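Local coordinates for polyketide biosynthesis 3-hydroxy-3-methylglutaryl-ACP synthase PksG (Bacillus subtilis, PDB 4YXT), which catalyses the aldol condensation of acetyl-ACP with a beta-ketothioester polyketide intermediate, a step in the biosynthesis of the antibiotic bacillaene, at residues P61-L66 and D72-L77; L229-Q232 and G237-Y240; G322-S325 and C331-F334. The protein carries 1 engineered substitution. One frame throughout, in Å; residues are numbered along the deposited sequence.

Contact 1: P61-L66 and D72-L77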
ATOM      1  N   PRO A  61     -13.009  -0.336  19.604  1.00 26.55           N
ATOM      2  CA  PRO A  61     -13.027  -1.122  20.814  1.00 27.64           C
ATOM      3  C   PRO A  61     -11.652  -1.606  21.277  1.00 27.35           C
ATOM      4  O   PRO A  61     -11.424  -1.788  22.474  1.00 28.41           O
ATOM      5  CB  PRO A  61     -13.970  -2.281  20.459  1.00 27.65           C
ATOM      6  CG  PRO A  61     -14.938  -1.664  19.479  1.00 27.14           C
ATOM      7  CD  PRO A  61     -14.028  -0.807  18.647  1.00 28.15           C
ATOM      8  N   ILE A  62     -10.731  -1.778  20.344  1.00 25.71           N
ATOM      9  CA  ILE A  62      -9.384  -2.093  20.711  1.00 25.69           C
ATOM     10  C   ILE A  62      -8.777  -0.894  21.383  1.00 27.95           C
ATOM     11  O   ILE A  62      -8.266  -0.992  22.484  1.00 28.26           O
ATOM     12  CB  ILE A  62      -8.520  -2.469  19.513  1.00 26.07           C
ATOM     13  CG1 ILE A  62      -9.070  -3.726  18.837  1.00 25.04           C
ATOM     14  CG2 ILE A  62      -7.097  -2.707  20.012  1.00 25.88           C
ATOM     15  CD1 ILE A  62      -8.240  -4.165  17.638  1.00 28.09           C
ATOM     16  N   ILE A  63      -8.902   0.253  20.754  1.00 28.71           N
ATOM     17  CA  ILE A  63      -8.237   1.414  21.278  1.00 33.26           C
ATOM     18  C   ILE A  63      -8.842   1.789  22.653  1.00 34.07           C
ATOM     19  O   ILE A  63      -8.109   2.136  23.594  1.00 31.47           O
ATOM     20  CB  ILE A  63      -8.250   2.556  20.250  1.00 33.71           C
ATOM     21  CG1 ILE A  63      -7.427   2.187  18.992  1.00 33.41           C
ATOM     22  CG2 ILE A  63      -7.685   3.807  20.855  1.00 36.47           C
ATOM     23  CD1 ILE A  63      -6.070   1.560  19.274  1.00 33.98           C
ATOM     24  N   ASP A  64     -10.160   1.653  22.792  1.00 38.72           N
ATOM     25  CA  ASP A  64     -10.797   1.989  24.083  1.00 38.13           C
ATOM     26  C   ASP A  64     -10.284   1.092  25.177  1.00 40.36           C
ATOM     27  O   ASP A  64     -10.156   1.535  26.303  1.00 38.52           O
ATOM     28  CB  ASP A  64     -12.305   1.926  24.024  1.00 37.32           C
ATOM     29  CG  ASP A  64     -12.882   3.036  23.217  1.00 40.13           C
ATOM     30  OD1 ASP A  64     -12.110   3.954  22.879  1.00 43.83           O
ATOM     31  OD2 ASP A  64     -14.102   3.002  22.922  1.00 43.69           O
ATOM     32  N   ALA A  65      -9.910  -0.145  24.862  1.00 41.29           N
ATOM     33  CA  ALA A  65      -9.438  -1.029  25.945  1.00 39.14           C
ATOM     34  C   ALA A  65      -7.979  -0.733  26.362  1.00 40.62           C
ATOM     35  O   ALA A  65      -7.501  -1.315  27.328  1.00 43.30           O
ATOM     36  CB  ALA A  65      -9.622  -2.502  25.579  1.00 34.75           C
ATOM     37  N   LEU A  66      -7.277   0.168  25.675  1.00 38.04           N
ATOM     38  CA  LEU A  66      -5.861   0.391  25.992  1.00 35.85           C
ATOM     39  C   LEU A  66      -5.676   1.603  26.894  1.00 34.33           C
ATOM     40  O   LEU A  66      -6.421   2.582  26.825  1.00 36.75           O
ATOM     41  CB  LEU A  66      -5.004   0.629  24.724  1.00 35.03           C
ATOM     42  CG  LEU A  66      -5.073  -0.287  23.497  1.00 32.26           C
ATOM     43  CD1 LEU A  66      -4.416   0.384  22.285  1.00 31.57           C
ATOM     44  CD2 LEU A  66      -4.400  -1.594  23.817  1.00 29.58           C
ATOM     45  N   ASP A  72      -0.538   5.705  22.836  1.00 29.97           N
ATOM     46  CA  ASP A  72       0.536   6.477  22.244  1.00 29.91           C
ATOM     47  C   ASP A  72       1.707   5.672  21.704  1.00 28.71           C
ATOM     48  O   ASP A  72       2.479   6.192  20.961  1.00 24.28           O
ATOM     49  CB  ASP A  72       1.009   7.548  23.188  1.00 31.37           C
ATOM     50  CG  ASP A  72       0.081   8.743  23.201  1.00 38.84           C
ATOM     51  OD1 ASP A  72      -0.883   8.832  22.381  1.00 42.16           O
ATOM     52  OD2 ASP A  72       0.334   9.631  24.032  1.00 49.27           O
ATOM     53  N   ARG A  73       1.814   4.387  22.011  1.00 30.66           N
ATOM     54  CA  ARG A  73       2.834   3.573  21.346  1.00 31.16           C
ATOM     55  C   ARG A  73       2.431   3.034  19.940  1.00 27.42           C
ATOM     56  O   ARG A  73       3.287   2.419  19.264  1.00 25.65           O
ATOM     57  CB  ARG A  73       3.311   2.436  22.266  1.00 34.38           C
ATOM     58  CG  ARG A  73       4.145   2.904  23.442  1.00 38.00           C
ATOM     59  CD  ARG A  73       4.483   1.723  24.332  1.00 46.21           C
ATOM     60  NE  ARG A  73       5.816   1.853  24.937  1.00 52.31           N
ATOM     61  CZ  ARG A  73       6.073   2.429  26.115  1.00 55.48           C
ATOM     62  NH1 ARG A  73       5.089   2.946  26.858  1.00 56.64           N
ATOM     63  NH2 ARG A  73       7.327   2.488  26.558  1.00 58.28           N
ATOM     64  N   ILE A  74       1.176   3.222  19.503  1.00 25.62           N
ATOM     65  CA  ILE A  74       0.841   2.869  18.126  1.00 26.79           C
ATOM     66  C   ILE A  74       1.665   3.815  17.252  1.00 25.32           C
ATOM     67  O   ILE A  74       1.372   5.013  17.214  1.00 29.30           O
ATOM     68  CB  ILE A  74      -0.612   3.129  17.627  1.00 28.57           C
ATOM     69  CG1 ILE A  74      -1.730   2.640  18.543  1.00 30.83           C
ATOM     70  CG2 ILE A  74      -0.779   2.485  16.245  1.00 27.31           C
ATOM     71  CD1 ILE A  74      -1.621   1.242  19.020  1.00 32.29           C
ATOM     72  N   GLU A  75       2.657   3.298  16.552  1.00 21.46           N
ATOM     73  CA  GLU A  75       3.429   4.120  15.625  1.00 23.12           C
ATOM     74  C   GLU A  75       3.391   3.756  14.121  1.00 21.67           C
ATOM     75  O   GLU A  75       4.093   4.359  13.350  1.00 20.39           O
ATOM     76  CB  GLU A  75       4.836   4.069  16.080  1.00 24.41           C
ATOM     77  CG  GLU A  75       5.021   4.970  17.250  1.00 28.73           C
ATOM     78  CD  GLU A  75       6.339   4.738  17.876  1.00 31.06           C
ATOM     79  OE1 GLU A  75       7.318   4.461  17.130  1.00 36.61           O
ATOM     80  OE2 GLU A  75       6.360   4.791  19.099  1.00 36.51           O
ATOM     81  N   LEU A  76       2.597   2.756  13.745  1.00 21.97           N
ATOM     82  CA  LEU A  76       2.360   2.368  12.365  1.00 22.81           C
ATOM     83  C   LEU A  76       0.883   2.152  12.210  1.00 20.93           C
ATOM     84  O   LEU A  76       0.325   1.341  12.909  1.00 22.13           O
ATOM     85  CB  LEU A  76       3.135   1.079  12.062  1.00 23.17           C
ATOM     86  CG  LEU A  76       3.052   0.427  10.688  1.00 23.69           C
ATOM     87  CD1 LEU A  76       3.502   1.357   9.583  1.00 27.23           C
ATOM     88  CD2 LEU A  76       3.945  -0.805  10.672  1.00 25.19           C
ATOM     89  N   LEU A  77       0.230   2.907  11.339  1.00 20.86           N
ATOM     90  CA  LEU A  77      -1.126   2.638  11.008  1.00 21.10           C
ATOM     91  C   LEU A  77      -1.190   2.271   9.514  1.00 21.06           C
ATOM     92  O   LEU A  77      -0.777   3.062   8.671  1.00 22.65           O
ATOM     93  CB  LEU A  77      -2.009   3.869  11.318  1.00 21.56           C
ATOM     94  CG  LEU A  77      -3.437   3.737  10.740  1.00 21.23           C
ATOM     95  CD1 LEU A  77      -4.209   2.562  11.269  1.00 22.57           C
ATOM     96  CD2 LEU A  77      -4.257   4.980  10.943  1.00 22.85           C
TER

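Contact 2: L229-Q232 and G237-Y240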
ATOM      1  N   LEU A 229       3.865 -25.730   0.049  1.00 25.04           N
ATOM      2  CA  LEU A 229       5.149 -26.211  -0.471  1.00 26.00           C
ATOM      3  C   LEU A 229       6.282 -25.238  -0.089  1.00 25.31           C
ATOM      4  O   LEU A 229       7.366 -25.650   0.464  1.00 22.25           O
ATOM      5  CB  LEU A 229       5.083 -26.300  -2.003  1.00 30.33           C
ATOM      6  CG  LEU A 229       5.624 -27.491  -2.786  1.00 37.36           C
ATOM      7  CD1 LEU A 229       4.417 -28.322  -3.223  1.00 40.81           C
ATOM      8  CD2 LEU A 229       6.481 -27.097  -4.004  1.00 36.91           C
ATOM      9  N   GLU A 230       6.055 -23.939  -0.324  1.00 23.29           N
ATOM     10  CA  GLU A 230       7.119 -22.967   0.035  1.00 26.86           C
ATOM     11  C   GLU A 230       7.396 -22.951   1.567  1.00 26.59           C
ATOM     12  O   GLU A 230       8.556 -23.006   2.028  1.00 28.23           O
ATOM     13  CB  GLU A 230       6.811 -21.580  -0.506  1.00 30.10           C
ATOM     14  CG  GLU A 230       6.618 -21.522  -2.025  1.00 37.27           C
ATOM     15  CD  GLU A 230       7.946 -21.422  -2.823  1.00 42.86           C
ATOM     16  OE1 GLU A 230       9.058 -21.617  -2.227  1.00 43.67           O
ATOM     17  OE2 GLU A 230       7.866 -21.146  -4.057  1.00 38.68           O
ATOM     18  N   TYR A 231       6.327 -22.916   2.354  1.00 24.67           N
ATOM     19  CA  TYR A 231       6.436 -22.979   3.821  1.00 25.13           C
ATOM     20  C   TYR A 231       7.224 -24.184   4.297  1.00 24.40           C
ATOM     21  O   TYR A 231       8.079 -24.071   5.153  1.00 25.22           O
ATOM     22  CB  TYR A 231       5.040 -23.038   4.389  1.00 23.34           C
ATOM     23  CG  TYR A 231       4.924 -23.088   5.889  1.00 26.18           C
ATOM     24  CD1 TYR A 231       4.960 -24.306   6.543  1.00 26.48           C
ATOM     25  CD2 TYR A 231       4.671 -21.937   6.646  1.00 24.11           C
ATOM     26  CE1 TYR A 231       4.808 -24.398   7.906  1.00 26.83           C
ATOM     27  CE2 TYR A 231       4.518 -22.021   8.014  1.00 25.69           C
ATOM     28  CZ  TYR A 231       4.589 -23.260   8.636  1.00 27.57           C
ATOM     29  OH  TYR A 231       4.406 -23.438   9.974  1.00 26.87           O
ATOM     30  N   GLN A 232       6.882 -25.343   3.751  1.00 27.29           N
ATOM     31  CA  GLN A 232       7.587 -26.607   4.015  1.00 28.11           C
ATOM     32  C   GLN A 232       9.060 -26.536   3.656  1.00 28.40           C
ATOM     33  O   GLN A 232       9.914 -27.034   4.381  1.00 30.40           O
ATOM     34  CB  GLN A 232       6.972 -27.741   3.170  1.00 27.60           C
ATOM     35  CG  GLN A 232       5.679 -28.297   3.702  1.00 30.07           C
ATOM     36  CD  GLN A 232       5.311 -29.607   3.032  1.00 30.71           C
ATOM     37  OE1 GLN A 232       5.244 -29.695   1.815  1.00 34.03           O
ATOM     38  NE2 GLN A 232       5.097 -30.628   3.825  1.00 33.34           N
ATOM     39  N   GLY A 237       9.913 -30.542   8.407  1.00 34.62           N
ATOM     40  CA  GLY A 237       9.038 -31.311   9.255  1.00 34.53           C
ATOM     41  C   GLY A 237       7.601 -30.857   9.138  1.00 37.40           C
ATOM     42  O   GLY A 237       6.722 -31.475   9.738  1.00 38.09           O
ATOM     43  N   ALA A 238       7.328 -29.799   8.357  1.00 35.60           N
ATOM     44  CA  ALA A 238       5.982 -29.222   8.385  1.00 35.08           C
ATOM     45  C   ALA A 238       5.000 -30.209   7.805  1.00 32.15           C
ATOM     46  O   ALA A 238       5.190 -30.694   6.696  1.00 36.60           O
ATOM     47  CB  ALA A 238       5.941 -27.898   7.646  1.00 38.75           C
ATOM     48  N   ASN A 239       3.952 -30.516   8.565  1.00 31.08           N
ATOM     49  CA  ASN A 239       2.985 -31.529   8.183  1.00 30.77           C
ATOM     50  C   ASN A 239       1.590 -30.922   8.226  1.00 28.28           C
ATOM     51  O   ASN A 239       1.159 -30.396   9.253  1.00 27.44           O
ATOM     52  CB  ASN A 239       3.078 -32.755   9.135  1.00 32.95           C
ATOM     53  CG  ASN A 239       2.237 -33.911   8.671  1.00 32.90           C
ATOM     54  OD1 ASN A 239       1.023 -33.932   8.848  1.00 33.68           O
ATOM     55  ND2 ASN A 239       2.869 -34.861   8.027  1.00 37.12           N
ATOM     56  N   TYR A 240       0.917 -30.936   7.085  1.00 26.50           N
ATOM     57  CA  TYR A 240      -0.334 -30.229   6.949  1.00 27.39           C
ATOM     58  C   TYR A 240      -1.418 -30.744   7.942  1.00 29.86           C
ATOM     59  O   TYR A 240      -2.301 -30.002   8.336  1.00 25.45           O
ATOM     60  CB  TYR A 240      -0.828 -30.379   5.532  1.00 27.49           C
ATOM     61  CG  TYR A 240      -1.857 -29.377   5.110  1.00 29.13           C
ATOM     62  CD1 TYR A 240      -1.506 -28.050   4.833  1.00 32.46           C
ATOM     63  CD2 TYR A 240      -3.165 -29.731   4.949  1.00 30.54           C
ATOM     64  CE1 TYR A 240      -2.457 -27.115   4.395  1.00 29.30           C
ATOM     65  CE2 TYR A 240      -4.119 -28.800   4.524  1.00 30.84           C
ATOM     66  CZ  TYR A 240      -3.771 -27.498   4.262  1.00 29.41           C
ATOM     67  OH  TYR A 240      -4.777 -26.606   3.837  1.00 30.40           O
TER

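Contact 3: G322-S325 and C331-F334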
ATOM      1  N   GLY A 322      -2.712 -22.536  11.183  1.00 22.41           N
ATOM      2  CA  GLY A 322      -2.151 -22.327   9.881  1.00 22.12           C
ATOM      3  C   GLY A 322      -3.064 -21.402   9.114  1.00 22.90           C
ATOM      4  O   GLY A 322      -4.275 -21.628   9.088  1.00 26.44           O
ATOM      5  N   CYS A 323      -2.490 -20.388   8.449  1.00 23.70           N
ATOM      6  CA  CYS A 323      -3.274 -19.395   7.717  1.00 22.30           C
ATOM      7  C   CYS A 323      -2.893 -19.280   6.252  1.00 22.12           C
ATOM      8  O   CYS A 323      -1.739 -19.064   5.928  1.00 22.47           O
ATOM      9  CB  CYS A 323      -3.072 -18.029   8.332  1.00 23.86           C
ATOM     10  SG  CYS A 323      -3.681 -17.763  10.014  1.00 24.90           S
ATOM     11  N   PHE A 324      -3.893 -19.298   5.375  1.00 20.22           N
ATOM     12  CA  PHE A 324      -3.685 -19.169   3.949  1.00 19.15           C
ATOM     13  C   PHE A 324      -4.357 -17.942   3.467  1.00 17.82           C
ATOM     14  O   PHE A 324      -5.536 -17.860   3.557  1.00 17.97           O
ATOM     15  CB  PHE A 324      -4.280 -20.348   3.186  1.00 18.90           C
ATOM     16  CG  PHE A 324      -4.251 -20.169   1.706  1.00 19.59           C
ATOM     17  CD1 PHE A 324      -3.031 -20.081   1.032  1.00 20.09           C
ATOM     18  CD2 PHE A 324      -5.415 -20.073   0.992  1.00 19.65           C
ATOM     19  CE1 PHE A 324      -2.979 -19.897  -0.343  1.00 21.69           C
ATOM     20  CE2 PHE A 324      -5.387 -19.891  -0.385  1.00 21.97           C
ATOM     21  CZ  PHE A 324      -4.166 -19.790  -1.059  1.00 21.99           C
ATOM     22  N   SER A 325      -3.603 -17.039   2.865  1.00 18.41           N
ATOM     23  CA  SER A 325      -4.126 -15.811   2.248  1.00 17.00           C
ATOM     24  C   SER A 325      -4.035 -15.821   0.727  1.00 16.97           C
ATOM     25  O   SER A 325      -3.030 -16.280   0.129  1.00 16.88           O
ATOM     26  CB  SER A 325      -3.294 -14.627   2.805  1.00 18.26           C
ATOM     27  OG  SER A 325      -3.454 -13.416   2.097  1.00 18.77           O
ATOM     28  N   CYS A 331      -1.416 -12.564  -5.569  1.00 17.96           N
ATOM     29  CA  CYS A 331      -0.356 -12.887  -4.577  1.00 19.59           C
ATOM     30  C   CYS A 331      -0.988 -13.709  -3.461  1.00 19.60           C
ATOM     31  O   CYS A 331      -2.221 -13.611  -3.242  1.00 23.07           O
ATOM     32  CB  CYS A 331       0.368 -11.613  -3.988  1.00 18.27           C
ATOM     33  SG  CYS A 331       1.963 -12.024  -3.187  1.00 20.20           S
ATOM     34  N   SER A 332      -0.163 -14.487  -2.755  1.00 18.52           N
ATOM     35  CA  SER A 332      -0.661 -15.355  -1.725  1.00 18.89           C
ATOM     36  C   SER A 332       0.419 -15.697  -0.691  1.00 19.93           C
ATOM     37  O   SER A 332       1.598 -15.469  -0.915  1.00 20.36           O
ATOM     38  CB  SER A 332      -1.258 -16.641  -2.332  1.00 19.02           C
ATOM     39  OG  SER A 332      -0.321 -17.448  -3.019  1.00 19.89           O
ATOM     40  N   GLU A 333      -0.005 -16.209   0.464  1.00 19.39           N
ATOM     41  CA  GLU A 333       0.910 -16.531   1.531  1.00 19.18           C
ATOM     42  C   GLU A 333       0.295 -17.526   2.534  1.00 20.42           C
ATOM     43  O   GLU A 333      -0.863 -17.393   2.903  1.00 20.86           O
ATOM     44  CB  GLU A 333       1.363 -15.290   2.297  1.00 18.92           C
ATOM     45  CG  GLU A 333       2.506 -15.545   3.342  1.00 19.68           C
ATOM     46  CD  GLU A 333       3.258 -14.248   3.789  1.00 22.15           C
ATOM     47  OE1 GLU A 333       4.046 -14.281   4.764  1.00 24.81           O
ATOM     48  OE2 GLU A 333       3.095 -13.162   3.171  1.00 23.29           O
ATOM     49  N   PHE A 334       1.125 -18.471   3.001  1.00 19.82           N
ATOM     50  CA  PHE A 334       0.760 -19.359   4.053  1.00 19.77           C
ATOM     51  C   PHE A 334       1.688 -19.100   5.194  1.00 19.69           C
ATOM     52  O   PHE A 334       2.883 -19.121   5.024  1.00 20.09           O
ATOM     53  CB  PHE A 334       0.865 -20.818   3.606  1.00 19.33           C
ATOM     54  CG  PHE A 334       0.445 -21.781   4.650  1.00 20.15           C
ATOM     55  CD1 PHE A 334       1.374 -22.310   5.541  1.00 19.54           C
ATOM     56  CD2 PHE A 334      -0.882 -22.157   4.764  1.00 20.47           C
ATOM     57  CE1 PHE A 334       0.970 -23.184   6.521  1.00 22.33           C
ATOM     58  CE2 PHE A 334      -1.296 -23.054   5.744  1.00 20.64           C
ATOM     59  CZ  PHE A 334      -0.384 -23.553   6.634  1.00 21.94           C
TER

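Contact 1: P61-L66 and D72-L77
Ile-63 and Leu-66 meet Ile-74 through the last methyl of each side chain. CD1 of Ile-74 lies 4.5 Å from CD1 of Ile-63 and 4.4 Å from CD1 of Leu-66, so one methyl serves both partners. The two methyls it meets are themselves close, with Ile-63 CD1 and Leu-66 CD1 3.6 Å apart, and the three CD1 groups form a small triangular cluster. Leu-66 and Ile-74 point toward each other from their own backbones. Ile-63 does not aim its CB at the strand; the second torsion, bent to chi2 -46°, carries its CD1 there.

Ile-63 and Leu-66 come together where the chain leaves helix 51-64. The amide N of Leu-66 bonds to Ile-63 O at 3.0 Å, and Ala-65 N reaches Pro-61 O at 3.3 Å; the proline ring nitrogen has no hydrogen to give to the turn before, and the helix is kinked there. From here the chain passes through helix 68-72 into strand 74-80, part of the central mixed sheet of this thiolase-like fold.

Leu-176 of strand 170-178 touches Ile-62, Leu-66 and Ile-74, and Ile-74 also rests on Leu-139 of strand 137-145, so the cluster is continuous with the packing of the helix against the sheet. The following residue, Glu-75, is engaged elsewhere: its OE1 bonds to Ser-133 OG and forms a salt bridge with Arg-234 of the second subunit.

Across the two segments the chemistry is wholly apolar and the approach is light, with 68 Å² buried in all. Between them the contact adds loose, non-directional methyl packing, one part of an apolar cluster completed by Leu-176 and Leu-139.

Contact 2: L229-Q232 and G237-Y240
Tyr-231 and Gln-232 reach Ala-238 by diverging torsions from neighbouring positions of one helix. The ring of Tyr-231 extends anti to its own amide nitrogen (chi1 -179°), while CG of Gln-232 lies anti to the carbonyl carbon (chi1 -78°) and its chain then runs extended to the amide. The motif is a chain reversal after helix 213-234 of the thiolase-like fold, in which the loop leading to strand 246-249 folds back over the last turns of the helix.

Ala-238 is held at two points. Its CB meets the edge of the Tyr-231 ring, close to the ring plane, at 3.7 Å from CE1 and 3.9 Å from CD1. The same methyl lies 4.0 Å from Gln-232 CG and sits in the corner between the two, which approach it roughly at right angles. Phenolic OH of Tyr-231 is bonded to Ser-336 OG on strand 331-339, and this bond probably helps to fix the ring against which the methyl packs.

Gly-237, with a positive phi, lets the chain turn in just before Ala-238. Beyond it, the Tyr-240 ring packs edge-to-face with that of Phe-228, and its OH bonds to that of Tyr-249.

The polar link is a single side-chain to backbone hydrogen bond: Gln-232 NE2 donates to Ala-238 O at 2.9 Å, nearly straight at 168°, with the acceptor in the plane of the glutamine amide and the donor tilted out of the carbonyl plane.

Contact 3: G322-S325 and C331-F334
Phe-324 and Ser-325 pair with Phe-334 and Glu-333 in a beta hairpin, formed by strands 319-327 and 331-339 of the central sheet. The two short segments run antiparallel, their axes 4.7 Å apart.

Backbone hydrogen bonds close the pair Ser-325 and Glu-333. Ser-325 N donates to Glu-333 O at 2.8 Å in an almost linear bond (174°), and Glu-333 N returns one to Ser-325 O at 3.0 Å, more bent at 156°. Phe-324 and Phe-334 form the neighbouring non-hydrogen-bonded pair, where Phe-334 CA makes a CA-H...O contact with Cys-323 O at 3.1 Å. The Phe-324 backbone also bonds to that of His-250, a probable proton donor/acceptor, so the hairpin probably flanks the active site.

Apolar packing belongs to the face that carries the two phenylalanines. With chi1 at -178° the Phe-334 ring swings away from its own N and back along strand 322-325, and CB of Phe-324 comes to the ring edge at CD2, 4.2 Å away. The Phe-324 ring extends to helix 213-234, where it meets Tyr-220 edge-to-face and touches Cys-224 and Thr-227.

Polar side chains have their main partners beyond the hairpin. Ser-332, on the phenylalanine side, bonds through OG to Tyr-194 O. On the other face, Glu-333 touches helix 116-130 and gives its OE1 to a salt bridge with Arg-106 of the second subunit and OE2 to a bond with Tyr-115 OH.

With no side chain at Gly-322, the far end of the Phe-334 ring passes close to the backbone, its CZ 3.9 Å from Gly-322 CA.

In the fold
Contacts 2 and 3 adjoin, with centres 12 Å apart: the rings of Tyr-231 and Phe-334 meet edge-to-face, Tyr-231 CD2 lying 3.5 Å from Phe-334 CD1, so the loop after helix 213-234 is tied to the hairpin. Contact 1 stands apart, its nearest atoms about 14 Å from contact 3, although both reach the same sheet and the second subunit. Contact 3 alone borders the probable active site: the side chain of Phe-324 is about 5 Å from that of His-250, the likely proton donor/acceptor, and that of Ser-325 about 7 Å from Cys-114, the likely acyl-thioester nucleophile. Contacts 1 and 2 lie away from it.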